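Local coordinates for ficolin-3 (Homo sapiens, PDB 2J5Z), which is a lectin of innate immunity that binds sugars such as galactose through its fibrinogen-like domain, probably to recognise microbial surfaces, at residues E88-L93 against A118-L123. Residues are numbered along the deposited sequence; the frame is centred on the assembly and turned at random.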
loop_
_atom_site.group_PDB
_atom_site.type_symbol
_atom_site.label_atom_id
_atom_site.label_comp_id
_atom_site.label_asym_id
_atom_site.label_seq_id
_atom_site.Cartn_x
_atom_site.Cartn_y
_atom_site.Cartn_z
ATOM N N GLU A 88 20.895 11.629 1.701
ATOM C CA GLU A 88 20.721 13.040 2.024
ATOM C C GLU A 88 19.581 13.272 3.029
ATOM O O GLU A 88 19.726 14.057 3.967
ATOM C CB GLU A 88 20.564 13.889 0.755
ATOM C CG GLU A 88 20.434 15.373 1.022
ATOM C CD GLU A 88 21.696 16.014 1.636
ATOM O OE1 GLU A 88 22.809 15.438 1.507
ATOM O OE2 GLU A 88 21.561 17.123 2.215
ATOM N N ASN A 89 18.472 12.556 2.856
ATOM C CA ASN A 89 17.368 12.568 3.823
ATOM C C ASN A 89 17.855 12.125 5.208
ATOM O O ASN A 89 17.587 12.783 6.231
ATOM C CB ASN A 89 16.231 11.662 3.321
ATOM C CG ASN A 89 15.475 12.278 2.165
ATOM O OD1 ASN A 89 15.294 13.496 2.120
ATOM N ND2 ASN A 89 15.019 11.444 1.226
ATOM N N LEU A 90 18.603 11.028 5.238
ATOM C CA LEU A 90 19.131 10.496 6.500
ATOM C C LEU A 90 20.100 11.468 7.168
ATOM O O LEU A 90 20.045 11.687 8.385
ATOM C CB LEU A 90 19.803 9.133 6.283
ATOM C CG LEU A 90 18.825 7.972 6.029
ATOM C CD1 LEU A 90 19.518 6.726 5.484
ATOM C CD2 LEU A 90 18.031 7.615 7.300
ATOM N N HIS A 91 20.984 12.079 6.378
ATOM C CA HIS A 91 21.829 13.119 6.955
ATOM C C HIS A 91 21.012 14.271 7.550
ATOM O O HIS A 91 21.287 14.741 8.666
ATOM C CB HIS A 91 22.789 13.684 5.896
ATOM C CG HIS A 91 23.579 14.850 6.397
ATOM N ND1 HIS A 91 23.367 16.145 5.967
ATOM C CD2 HIS A 91 24.549 14.918 7.338
ATOM C CE1 HIS A 91 24.192 16.958 6.607
ATOM N NE2 HIS A 91 24.920 16.240 7.444
ATOM N N GLN A 92 20.020 14.758 6.805
ATOM C CA GLN A 92 19.201 15.874 7.294
ATOM C C GLN A 92 18.405 15.516 8.550
ATOM O O GLN A 92 18.338 16.308 9.502
ATOM C CB GLN A 92 18.287 16.407 6.176
ATOM C CG GLN A 92 19.101 17.192 5.128
ATOM C CD GLN A 92 18.267 17.687 3.975
ATOM O OE1 GLN A 92 17.055 17.863 4.101
ATOM N NE2 GLN A 92 18.919 17.956 2.849
ATOM N N LEU A 93 17.851 14.308 8.571
ATOM C CA LEU A 93 17.074 13.858 9.726
ATOM C C LEU A 93 17.949 13.717 10.964
ATOM O O LEU A 93 17.538 14.089 12.065
ATOM C CB LEU A 93 16.407 12.512 9.448
ATOM C CG LEU A 93 15.167 12.486 8.562
ATOM C CD1 LEU A 93 14.979 11.084 8.030
ATOM C CD2 LEU A 93 13.922 12.980 9.315
ATOM N N ALA A 118 22.723 2.504 20.123
ATOM C CA ALA A 118 22.247 3.655 20.881
ATOM C C ALA A 118 21.939 4.876 20.015
ATOM O O ALA A 118 20.972 5.605 20.280
ATOM C CB ALA A 118 23.283 4.029 21.957
ATOM N N THR A 119 22.796 5.122 19.020
ATOM C CA THR A 119 22.610 6.248 18.090
ATOM C C THR A 119 23.001 5.885 16.659
ATOM O O THR A 119 23.747 4.932 16.421
ATOM C CB THR A 119 23.418 7.525 18.497
ATOM O OG1 THR A 119 24.819 7.226 18.497
ATOM C CG2 THR A 119 23.002 8.050 19.880
ATOM N N PHE A 120 22.495 6.666 15.712
ATOM C CA PHE A 120 22.824 6.523 14.304
ATOM C C PHE A 120 22.783 7.916 13.684
ATOM O O PHE A 120 21.825 8.670 13.872
ATOM C CB PHE A 120 21.785 5.606 13.622
ATOM C CG PHE A 120 21.877 5.545 12.118
ATOM C CD1 PHE A 120 22.541 4.489 11.489
ATOM C CD2 PHE A 120 21.250 6.501 11.323
ATOM C CE1 PHE A 120 22.604 4.415 10.092
ATOM C CE2 PHE A 120 21.311 6.437 9.937
ATOM C CZ PHE A 120 21.969 5.393 9.320
ATOM N N ARG A 121 23.822 8.245 12.937
ATOM C CA ARG A 121 23.885 9.531 12.253
ATOM C C ARG A 121 24.730 9.371 11.018
ATOM O O ARG A 121 25.707 8.620 11.026
ATOM C CB ARG A 121 24.510 10.569 13.194
ATOM C CG ARG A 121 24.699 11.936 12.609
ATOM C CD ARG A 121 25.066 12.943 13.708
ATOM N NE ARG A 121 26.297 12.551 14.390
ATOM C CZ ARG A 121 27.518 12.939 14.034
ATOM N NH1 ARG A 121 27.694 13.767 13.001
ATOM N NH2 ARG A 121 28.568 12.516 14.734
ATOM N N LEU A 122 24.364 10.061 9.933
ATOM C CA LEU A 122 25.253 10.095 8.777
ATOM C C LEU A 122 25.835 11.487 8.619
ATOM O O LEU A 122 25.117 12.488 8.763
ATOM C CB LEU A 122 24.521 9.720 7.478
ATOM C CG LEU A 122 23.881 8.347 7.340
ATOM C CD1 LEU A 122 23.413 8.142 5.895
ATOM C CD2 LEU A 122 24.854 7.250 7.778
ATOM N N LEU A 123 27.126 11.552 8.331
ATOM C CA LEU A 123 27.746 12.833 7.988
ATOM C C LEU A 123 27.218 13.264 6.631
ATOM O O LEU A 123 26.461 12.517 6.001
ATOM C CB LEU A 123 29.268 12.718 7.993
ATOM C CG LEU A 123 29.922 12.827 9.381
ATOM C CD1 LEU A 123 29.440 11.709 10.291
ATOM C CD2 LEU A 123 31.443 12.835 9.301
HETATM O O HOH W 1 23.633 14.457 10.317
#
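The imidazole of His91 turns its edge to the end of strand 120-122, with the carbonyl carbon of Leu122 close to the ring plane, while Leu123 C lies oblique to the ring, 3.2 Å from His91 CD2. CG of His91 stands anti to the backbone N (chi1 174°), which carries the ring away from the helix so that its CD2 corner points at the main chain of Leu122 and Leu123. A flat, polar ring suits a partly exposed place where the neighbour is backbone rather than side chain. The second ring, Phe120, meets the ring of Phe55 with planes at about 30° and receives Leu90 obliquely: CD2 of the leucine lies 4.4 Å from CE2 of the phenylalanine. Deeper in, Leu90 and Leu122 cross at an angle, and CB of Leu90 comes within 3.8 Å of CD1 of Leu122; branched apolar side chains fill this buried seam without needing polar partners. No direct hydrogen bond joins the segments. Instead one water donates to both His91 O and Leu122 O, 2.9 Å from each, tying helix to strand. Thr94 adds a second polar link, its OG1 bonding Leu90 O and Leu122 N. Residues 88-93 run at a signed crossing angle of -119° to strand 120-122 in the fibrinogen-like domain; Leu90 of helix 87-94 also rests on Phe55 of strand 52-58 and Leu220 of strand 215-220, while Phe120 and Leu122 also touch Leu131 of strand 131-133.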